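Mediator of RNA polymerase II transcription subunit 18 (PDB 3C0T) serves as a subunit of Mediator, the coactivator that bridges gene-specific regulatory proteins and the basal RNA polymerase II transcription machinery. Local coordinates at residues G8-R13 with W165-Y170; N20-T25 with T194-F199; I140-I145 with E161-I166. One frame throughout, in Å; residues are numbered along the deposited sequence.

Interaction 1: residues G8-R13 with W165-Y170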
loop_
_atom_site.group_PDB
_atom_site.type_symbol
_atom_site.label_atom_id
_atom_site.label_comp_id
_atom_site.label_asym_id
_atom_site.label_seq_id
_atom_site.Cartn_x
_atom_site.Cartn_y
_atom_site.Cartn_z
ATOM N N GLY A 8 -10.387 -3.306 -3.428
ATOM C CA GLY A 8 -11.363 -2.916 -4.426
ATOM C C GLY A 8 -10.723 -1.943 -5.399
ATOM O O GLY A 8 -9.659 -1.378 -5.121
ATOM N N VAL A 9 -11.362 -1.734 -6.542
ATOM C CA VAL A 9 -10.823 -0.824 -7.539
ATOM C C VAL A 9 -11.878 0.236 -7.870
ATOM O O VAL A 9 -13.065 -0.067 -7.970
ATOM C CB VAL A 9 -10.399 -1.618 -8.813
ATOM C CG1 VAL A 9 -11.602 -1.861 -9.713
ATOM C CG2 VAL A 9 -9.304 -0.891 -9.542
ATOM N N VAL A 10 -11.441 1.483 -8.011
ATOM C CA VAL A 10 -12.339 2.593 -8.321
ATOM C C VAL A 10 -11.890 3.270 -9.607
ATOM O O VAL A 10 -10.814 3.856 -9.656
ATOM C CB VAL A 10 -12.325 3.658 -7.200
ATOM C CG1 VAL A 10 -13.130 4.882 -7.620
ATOM C CG2 VAL A 10 -12.888 3.070 -5.917
ATOM N N PRO A 11 -12.709 3.196 -10.669
ATOM C CA PRO A 11 -12.379 3.816 -11.958
ATOM C C PRO A 11 -12.167 5.316 -11.789
ATOM O O PRO A 11 -12.838 5.958 -10.986
ATOM C CB PRO A 11 -13.607 3.512 -12.815
ATOM C CG PRO A 11 -14.112 2.223 -12.234
ATOM C CD PRO A 11 -13.986 2.467 -10.753
ATOM N N SER A 12 -11.239 5.875 -12.551
ATOM C CA SER A 12 -10.949 7.297 -12.469
ATOM C C SER A 12 -12.189 8.189 -12.624
ATOM O O SER A 12 -12.302 9.235 -11.974
ATOM C CB SER A 12 -9.909 7.666 -13.528
ATOM O OG SER A 12 -9.432 8.975 -13.301
ATOM N N ARG A 13 -13.122 7.785 -13.481
ATOM C CA ARG A 13 -14.335 8.575 -13.690
ATOM C C ARG A 13 -15.240 8.640 -12.460
ATOM O O ARG A 13 -16.010 9.586 -12.304
ATOM C CB ARG A 13 -15.135 8.043 -14.887
ATOM C CG ARG A 13 -15.186 6.520 -14.998
ATOM C CD ARG A 13 -16.209 6.086 -16.040
ATOM N NE ARG A 13 -17.565 6.189 -15.508
ATOM C CZ ARG A 13 -18.181 5.211 -14.849
ATOM N NH1 ARG A 13 -17.561 4.049 -14.653
ATOM N NH2 ARG A 13 -19.404 5.400 -14.361
ATOM N N TRP A 165 -8.118 3.870 -9.273
ATOM C CA TRP A 165 -7.633 4.112 -7.923
ATOM C C TRP A 165 -7.852 2.799 -7.196
ATOM O O TRP A 165 -8.808 2.074 -7.489
ATOM C CB TRP A 165 -8.435 5.205 -7.232
ATOM C CG TRP A 165 -8.141 6.577 -7.740
ATOM C CD1 TRP A 165 -8.610 7.144 -8.886
ATOM C CD2 TRP A 165 -7.300 7.559 -7.118
ATOM N NE1 TRP A 165 -8.116 8.421 -9.022
ATOM C CE2 TRP A 165 -7.309 8.702 -7.952
ATOM C CE3 TRP A 165 -6.541 7.585 -5.941
ATOM C CZ2 TRP A 165 -6.589 9.867 -7.645
ATOM C CZ3 TRP A 165 -5.821 8.748 -5.633
ATOM C CH2 TRP A 165 -5.853 9.871 -6.486
ATOM N N ILE A 166 -6.964 2.479 -6.266
ATOM C CA ILE A 166 -7.093 1.244 -5.510
ATOM C C ILE A 166 -7.691 1.558 -4.150
ATOM O O ILE A 166 -7.287 2.524 -3.494
ATOM C CB ILE A 166 -5.719 0.555 -5.328
ATOM C CG1 ILE A 166 -5.195 0.090 -6.687
ATOM C CG2 ILE A 166 -5.835 -0.635 -4.364
ATOM C CD1 ILE A 166 -3.829 -0.550 -6.630
ATOM N N LEU A 167 -8.672 0.755 -3.744
ATOM C CA LEU A 167 -9.326 0.916 -2.450
ATOM C C LEU A 167 -8.843 -0.227 -1.575
ATOM O O LEU A 167 -9.176 -1.384 -1.830
ATOM C CB LEU A 167 -10.849 0.831 -2.586
ATOM C CG LEU A 167 -11.683 2.042 -2.146
ATOM C CD1 LEU A 167 -13.131 1.618 -2.036
ATOM C CD2 LEU A 167 -11.222 2.577 -0.804
ATOM N N HIS A 168 -8.065 0.094 -0.545
ATOM C CA HIS A 168 -7.521 -0.916 0.360
ATOM C C HIS A 168 -8.037 -0.701 1.782
ATOM O O HIS A 168 -7.776 0.335 2.397
ATOM C CB HIS A 168 -5.989 -0.842 0.341
ATOM C CG HIS A 168 -5.310 -1.890 1.171
ATOM N ND1 HIS A 168 -3.941 -1.942 1.324
ATOM C CD2 HIS A 168 -5.806 -2.923 1.891
ATOM C CE1 HIS A 168 -3.624 -2.961 2.102
ATOM N NE2 HIS A 168 -4.736 -3.573 2.461
ATOM N N VAL A 169 -8.779 -1.679 2.295
ATOM C CA VAL A 169 -9.319 -1.594 3.648
ATOM C C VAL A 169 -8.574 -2.607 4.509
ATOM O O VAL A 169 -8.467 -3.781 4.145
ATOM C CB VAL A 169 -10.830 -1.915 3.677
ATOM C CG1 VAL A 169 -11.383 -1.686 5.084
ATOM C CG2 VAL A 169 -11.565 -1.033 2.666
ATOM N N TYR A 170 -8.062 -2.163 5.651
ATOM C CA TYR A 170 -7.302 -3.065 6.496
ATOM C C TYR A 170 -7.261 -2.678 7.961
ATOM O O TYR A 170 -7.639 -1.574 8.350
ATOM C CB TYR A 170 -5.852 -3.155 5.996
ATOM C CG TYR A 170 -5.106 -1.832 6.055
ATOM C CD1 TYR A 170 -5.242 -0.881 5.041
ATOM C CD2 TYR A 170 -4.305 -1.508 7.152
ATOM C CE1 TYR A 170 -4.600 0.363 5.121
ATOM C CE2 TYR A 170 -3.665 -0.270 7.244
ATOM C CZ TYR A 170 -3.820 0.663 6.225
ATOM O OH TYR A 170 -3.222 1.909 6.331
HETATM O O HOH W 1 -8.877 10.872 -11.306
#
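Val10 and Leu167 meet diagonally across two antiparallel strands, CG2 of Val10 lying 4.1 Å from CG of Leu167 with the two side chains set obliquely to one another. Val10 has its CG1 anti to the backbone N (chi1 173°), which leaves CG2 beside that nitrogen and on the Leu167 side. Gly8, the direct partner of Leu167, has no side chain to compete with the leucine, and Leu167 CB settles 3.6 Å from Gly8 O. On the same face Trp165 stands beside Val10, their CB atoms 4.2 Å apart. The indole is swung to the side of its own backbone N (chi1 -73°), and the edge bearing CD1 is turned to Val10 O and Ser12 CA. A water in the plane of the indole joins Ser12 OG, 2.8 Å away, to Trp165 NE1 through a weak bond. The indole also stacks on Phe15, the first residue of helix 15-25; a broad flat ring suits a partly exposed place where strand meets helix. Val9 and Ile166 project from the other face, where both pack on apolar side chains of a chain of another protein; branched apolar residues serve strand and interface alike. The backbones are tied by reciprocal bonds at both hydrogen-bonded pairs. Val10 N donates almost straight to Trp165 O at 2.7 Å (172° at the hydrogen), and Leu167 N reaches Gly8 O at 2.7 Å. This is antiparallel pairing of strand 2-10 with strand 165-173, neighbours in the curled, barrel-like antiparallel sheet of Med18.

Interaction 2: residues N20-T25 with T194-F199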
loop_
_atom_site.group_PDB
_atom_site.type_symbol
_atom_site.label_atom_id
_atom_site.label_comp_id
_atom_site.label_asym_id
_atom_site.label_seq_id
_atom_site.Cartn_x
_atom_site.Cartn_y
_atom_site.Cartn_z
ATOM N N ASN A 20 -16.495 11.521 -2.202
ATOM C CA ASN A 20 -17.540 12.224 -1.458
ATOM C C ASN A 20 -18.354 11.225 -0.623
ATOM O O ASN A 20 -18.737 11.529 0.508
ATOM C CB ASN A 20 -18.466 12.997 -2.401
ATOM C CG ASN A 20 -17.810 14.251 -2.972
ATOM O OD1 ASN A 20 -17.051 14.946 -2.280
ATOM N ND2 ASN A 20 -18.116 14.556 -4.233
ATOM N N SER A 21 -18.614 10.038 -1.175
ATOM C CA SER A 21 -19.359 9.018 -0.436
ATOM C C SER A 21 -18.553 8.597 0.794
ATOM O O SER A 21 -19.112 8.405 1.875
ATOM C CB SER A 21 -19.619 7.785 -1.305
ATOM O OG SER A 21 -20.555 8.057 -2.328
ATOM N N LEU A 22 -17.237 8.461 0.621
ATOM C CA LEU A 22 -16.367 8.071 1.716
ATOM C C LEU A 22 -16.336 9.157 2.785
ATOM O O LEU A 22 -16.243 8.857 3.984
ATOM C CB LEU A 22 -14.949 7.799 1.205
ATOM C CG LEU A 22 -14.717 6.578 0.304
ATOM C CD1 LEU A 22 -13.298 6.631 -0.272
ATOM C CD2 LEU A 22 -14.919 5.291 1.098
ATOM N N SER A 23 -16.416 10.418 2.360
ATOM C CA SER A 23 -16.395 11.539 3.302
ATOM C C SER A 23 -17.723 11.668 4.021
ATOM O O SER A 23 -17.795 12.200 5.126
ATOM C CB SER A 23 -16.086 12.860 2.586
ATOM O OG SER A 23 -14.711 12.963 2.269
ATOM N N LYS A 24 -18.776 11.186 3.378
ATOM C CA LYS A 24 -20.104 11.248 3.955
ATOM C C LYS A 24 -20.325 10.127 4.971
ATOM O O LYS A 24 -21.060 10.309 5.939
ATOM C CB LYS A 24 -21.154 11.161 2.845
ATOM C CG LYS A 24 -22.581 10.940 3.330
ATOM C CD LYS A 24 -23.546 10.874 2.152
ATOM C CE LYS A 24 -24.890 10.253 2.541
ATOM N NZ LYS A 24 -24.770 8.791 2.856
ATOM N N THR A 25 -19.676 8.979 4.766
ATOM C CA THR A 25 -19.862 7.851 5.671
ATOM C C THR A 25 -18.724 7.520 6.633
ATOM O O THR A 25 -18.955 6.846 7.637
ATOM C CB THR A 25 -20.198 6.564 4.886
ATOM O OG1 THR A 25 -19.044 6.118 4.169
ATOM C CG2 THR A 25 -21.318 6.824 3.895
ATOM N N THR A 194 -19.977 -3.650 4.200
ATOM C CA THR A 194 -21.360 -3.348 3.853
ATOM C C THR A 194 -21.581 -1.842 3.846
ATOM O O THR A 194 -22.419 -1.333 3.105
ATOM C CB THR A 194 -22.397 -4.046 4.807
ATOM O OG1 THR A 194 -23.060 -3.067 5.615
ATOM C CG2 THR A 194 -21.722 -5.056 5.683
ATOM N N LEU A 195 -20.821 -1.120 4.654
ATOM C CA LEU A 195 -20.967 0.330 4.669
ATOM C C LEU A 195 -20.527 0.940 3.322
ATOM O O LEU A 195 -21.042 1.983 2.925
ATOM C CB LEU A 195 -20.134 0.946 5.797
ATOM C CG LEU A 195 -20.806 1.980 6.704
ATOM C CD1 LEU A 195 -19.730 2.766 7.445
ATOM C CD2 LEU A 195 -21.657 2.917 5.892
ATOM N N LEU A 196 -19.597 0.289 2.622
ATOM C CA LEU A 196 -19.093 0.798 1.339
ATOM C C LEU A 196 -19.606 0.031 0.121
ATOM O O LEU A 196 -19.259 0.362 -1.017
ATOM C CB LEU A 196 -17.556 0.749 1.290
ATOM C CG LEU A 196 -16.676 1.290 2.420
ATOM C CD1 LEU A 196 -15.262 1.444 1.888
ATOM C CD2 LEU A 196 -17.194 2.617 2.931
ATOM N N SER A 197 -20.415 -0.996 0.365
ATOM C CA SER A 197 -20.953 -1.833 -0.706
ATOM C C SER A 197 -21.849 -1.086 -1.680
ATOM O O SER A 197 -22.080 -1.554 -2.791
ATOM C CB SER A 197 -21.737 -2.998 -0.108
ATOM O OG SER A 197 -22.827 -2.512 0.665
ATOM N N ALA A 198 -22.370 0.060 -1.260
ATOM C CA ALA A 198 -23.249 0.845 -2.120
ATOM C C ALA A 198 -22.478 1.509 -3.252
ATOM O O ALA A 198 -23.073 1.918 -4.249
ATOM C CB ALA A 198 -23.981 1.910 -1.303
ATOM N N PHE A 199 -21.160 1.620 -3.106
ATOM C CA PHE A 199 -20.368 2.261 -4.149
ATOM C C PHE A 199 -19.021 1.641 -4.489
ATOM O O PHE A 199 -18.234 2.246 -5.202
ATOM C CB PHE A 199 -20.180 3.746 -3.829
ATOM C CG PHE A 199 -19.695 4.013 -2.437
ATOM C CD1 PHE A 199 -18.355 3.849 -2.109
ATOM C CD2 PHE A 199 -20.588 4.435 -1.452
ATOM C CE1 PHE A 199 -17.906 4.102 -0.818
ATOM C CE2 PHE A 199 -20.156 4.689 -0.159
ATOM C CZ PHE A 199 -18.812 4.525 0.162
#
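The ring of Phe199 is sandwiched between Ser21 CB on one face and the backbone oxygen Leu196 O on the other, while Leu22 CD2 and Thr25 OG1 lie at its edge. The final part of helix 15-25 packs here against the last residues of helix 179-196 and the turn after them, which carries Phe199. Ser21 CB makes a CH-pi contact, 3.5 Å from the centroid of the Phe199 ring and 20° off its normal; a small residue suits this place because it lets the ring come close to the helix. The Ser21 hydroxyl bonds to Ala17 O of its own helix. Phe199 has CG between its backbone N and carbonyl carbon (chi1 50°), which folds the ring back over Leu196 O, the acceptor of Phe199 N. Leu22 brings one methyl to two partners, CD2 lying 3.7 Å from Phe199 CE1 and 3.9 Å from Leu196 CD1, and the two leucines cross at about a right angle. Further along, Thr25 CB sits 4.1 Å from Leu195 CD2. The threonine turns its hydroxyl back to its own helix: Ser21 O accepts both Thr25 N, at 3.0 Å, and Thr25 OG1, at 3.2 Å, from opposite faces of its carbonyl plane.

Interaction 3: residues I140-I145 with E161-I166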
loop_
_atom_site.group_PDB
_atom_site.type_symbol
_atom_site.label_atom_id
_atom_site.label_comp_id
_atom_site.label_asym_id
_atom_site.label_seq_id
_atom_site.Cartn_x
_atom_site.Cartn_y
_atom_site.Cartn_z
ATOM N N ILE A 140 -7.610 4.999 -0.283
ATOM C CA ILE A 140 -7.916 5.004 -1.709
ATOM C C ILE A 140 -6.690 5.682 -2.312
ATOM O O ILE A 140 -6.376 6.830 -1.991
ATOM C CB ILE A 140 -9.236 5.769 -2.022
ATOM C CG1 ILE A 140 -9.542 5.682 -3.519
ATOM C CG2 ILE A 140 -9.158 7.205 -1.546
ATOM C CD1 ILE A 140 -10.959 6.117 -3.874
ATOM N N TYR A 141 -5.977 4.964 -3.171
ATOM C CA TYR A 141 -4.740 5.507 -3.717
ATOM C C TYR A 141 -4.403 5.127 -5.141
ATOM O O TYR A 141 -5.040 4.277 -5.758
ATOM C CB TYR A 141 -3.561 5.069 -2.843
ATOM C CG TYR A 141 -3.263 3.583 -2.933
ATOM C CD1 TYR A 141 -3.985 2.652 -2.179
ATOM C CD2 TYR A 141 -2.260 3.101 -3.776
ATOM C CE1 TYR A 141 -3.715 1.286 -2.260
ATOM C CE2 TYR A 141 -1.983 1.732 -3.868
ATOM C CZ TYR A 141 -2.713 0.830 -3.107
ATOM O OH TYR A 141 -2.436 -0.527 -3.187
ATOM N N GLN A 142 -3.346 5.757 -5.635
ATOM C CA GLN A 142 -2.852 5.522 -6.975
ATOM C C GLN A 142 -1.353 5.312 -6.829
ATOM O O GLN A 142 -0.714 5.973 -6.007
ATOM C CB GLN A 142 -3.138 6.748 -7.836
ATOM C CG GLN A 142 -3.311 6.431 -9.303
ATOM C CD GLN A 142 -4.071 7.513 -10.020
ATOM O OE1 GLN A 142 -3.602 8.657 -10.128
ATOM N NE2 GLN A 142 -5.266 7.172 -10.502
ATOM N N THR A 143 -0.779 4.379 -7.580
ATOM C CA THR A 143 0.656 4.193 -7.460
ATOM C C THR A 143 1.330 4.880 -8.646
ATOM O O THR A 143 1.004 4.636 -9.813
ATOM C CB THR A 143 1.047 2.686 -7.310
ATOM O OG1 THR A 143 1.626 2.198 -8.514
ATOM C CG2 THR A 143 -0.151 1.863 -6.940
ATOM N N LEU A 144 2.239 5.791 -8.312
ATOM C CA LEU A 144 2.951 6.594 -9.292
ATOM C C LEU A 144 4.419 6.235 -9.468
ATOM O O LEU A 144 4.970 5.436 -8.715
ATOM C CB LEU A 144 2.816 8.069 -8.907
ATOM C CG LEU A 144 1.536 8.838 -9.286
ATOM C CD1 LEU A 144 0.435 7.907 -9.780
ATOM C CD2 LEU A 144 1.075 9.652 -8.084
ATOM N N ILE A 145 5.043 6.849 -10.467
ATOM C CA ILE A 145 6.446 6.621 -10.790
ATOM C C ILE A 145 7.185 7.953 -10.802
ATOM O O ILE A 145 6.756 8.895 -11.464
ATOM C CB ILE A 145 6.587 5.972 -12.204
ATOM C CG1 ILE A 145 5.793 4.665 -12.265
ATOM C CG2 ILE A 145 8.051 5.703 -12.526
ATOM C CD1 ILE A 145 6.236 3.649 -11.239
ATOM N N GLU A 161 -2.324 5.685 -18.284
ATOM C CA GLU A 161 -3.182 6.866 -18.353
ATOM C C GLU A 161 -4.636 6.637 -17.941
ATOM O O GLU A 161 -5.359 7.589 -17.639
ATOM C CB GLU A 161 -3.124 7.456 -19.762
ATOM C CG GLU A 161 -1.734 7.939 -20.150
ATOM C CD GLU A 161 -1.640 8.352 -21.607
ATOM O OE1 GLU A 161 -0.540 8.763 -22.043
ATOM O OE2 GLU A 161 -2.668 8.262 -22.314
ATOM N N GLU A 162 -5.061 5.379 -17.935
ATOM C CA GLU A 162 -6.424 5.029 -17.548
ATOM C C GLU A 162 -6.352 4.192 -16.277
ATOM O O GLU A 162 -7.077 3.214 -16.100
ATOM C CB GLU A 162 -7.104 4.235 -18.667
ATOM C CG GLU A 162 -7.307 5.040 -19.944
ATOM C CD GLU A 162 -8.085 6.325 -19.696
ATOM O OE1 GLU A 162 -9.297 6.241 -19.382
ATOM O OE2 GLU A 162 -7.482 7.419 -19.804
ATOM N N GLN A 163 -5.461 4.610 -15.392
ATOM C CA GLN A 163 -5.217 3.930 -14.131
ATOM C C GLN A 163 -6.321 4.112 -13.099
ATOM O O GLN A 163 -6.683 5.237 -12.760
ATOM C CB GLN A 163 -3.908 4.448 -13.552
ATOM C CG GLN A 163 -3.334 3.605 -12.457
ATOM C CD GLN A 163 -1.959 4.084 -12.069
ATOM O OE1 GLN A 163 -1.080 4.195 -12.914
ATOM N NE2 GLN A 163 -1.766 4.376 -10.789
ATOM N N PRO A 164 -6.877 3.005 -12.590
ATOM C CA PRO A 164 -7.936 3.122 -11.585
ATOM C C PRO A 164 -7.306 3.403 -10.216
ATOM O O PRO A 164 -6.095 3.221 -10.031
ATOM C CB PRO A 164 -8.589 1.748 -11.620
ATOM C CG PRO A 164 -7.409 0.853 -11.870
ATOM C CD PRO A 164 -6.669 1.596 -12.964
ATOM N N TRP A 165 -8.118 3.870 -9.273
ATOM C CA TRP A 165 -7.633 4.112 -7.923
ATOM C C TRP A 165 -7.852 2.799 -7.196
ATOM O O TRP A 165 -8.808 2.074 -7.489
ATOM C CB TRP A 165 -8.435 5.205 -7.232
ATOM C CG TRP A 165 -8.141 6.577 -7.740
ATOM C CD1 TRP A 165 -8.610 7.144 -8.886
ATOM C CD2 TRP A 165 -7.300 7.559 -7.118
ATOM N NE1 TRP A 165 -8.116 8.421 -9.022
ATOM C CE2 TRP A 165 -7.309 8.702 -7.952
ATOM C CE3 TRP A 165 -6.541 7.585 -5.941
ATOM C CZ2 TRP A 165 -6.589 9.867 -7.645
ATOM C CZ3 TRP A 165 -5.821 8.748 -5.633
ATOM C CH2 TRP A 165 -5.853 9.871 -6.486
ATOM N N ILE A 166 -6.964 2.479 -6.266
ATOM C CA ILE A 166 -7.093 1.244 -5.510
ATOM C C ILE A 166 -7.691 1.558 -4.150
ATOM O O ILE A 166 -7.287 2.524 -3.494
ATOM C CB ILE A 166 -5.719 0.555 -5.328
ATOM C CG1 ILE A 166 -5.195 0.090 -6.687
ATOM C CG2 ILE A 166 -5.835 -0.635 -4.364
ATOM C CD1 ILE A 166 -3.829 -0.550 -6.630
HETATM O O HOH W 2 -3.169 3.146 -8.932
#
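Gln163 NE2 is held by two acceptors, Thr143 O at 2.9 Å and a water. The bond to Thr143 O is fairly straight, 159° at the hydrogen, and leaves close to the plane of the glutamine amide, although it meets the carbonyl at a tilt. The other end of the same amide, OE1, accepts from the backbone N of both Met159 and Asn160, which fixes its rotation. The water takes a second hydrogen from Thr143 N at 3.0 Å and donates one to Pro164 O. A long, extended amide suits this buried place because it reaches Thr143 O directly and Thr143 N through the water. Beyond Pro164, which as a proline offers no N-H, ordinary antiparallel pairing of strand 136-146 with strand 165-173 takes over: Ile166 N donates to Tyr141 O at 2.7 Å, and Tyr141 N donates back to Ile166 O. Tyr141 carries its CG between the backbone N and carbonyl carbon (chi1 69°), which brings the ring across to Ile166, its cross-strand partner, with Ile166 CB over one face, 3.9 Å from the ring centroid. The isoleucine methyl CG2 comes within 3.6 Å of Tyr141 CE1 near the rim. Tyr141 also packs on an apolar side chain of a chain of another protein. On the other face of the strands Gln142 passes at a slant over one face of the Trp165 indole. Its CB sits over the six-membered ring, 4.1 Å from that centroid, and its amide plane is 30° from the ring plane. Gln142 NE2 and Trp165 NE1, 3.4 Å apart, are both donors, so the amide touches the ring face without a hydrogen bond. At the indole's root, Ile140 CG1 meets Trp165 CB at 3.9 Å, the two side chains crossing at about a right angle.

Interactions 1 and 3 are the two flanks of strand 165-173, which pairs with strand 2-10 on one side and strand 136-146 on the other; their centres are 8 Å apart and they share Trp165 and Ile166. Interaction 2 lies about 12 Å from interaction 1 and 19 Å from interaction 3, centre to centre, where helices 15-25 and 179-196 meet. Each helix follows one strand of interaction 1, so sheet pairing and helix packing both bring the two ends of the chain together. Residues 140-166 of interaction 3 are nested within the loop closed by interaction 2. Residues of interactions 1 and 3 pack on the chain of another protein.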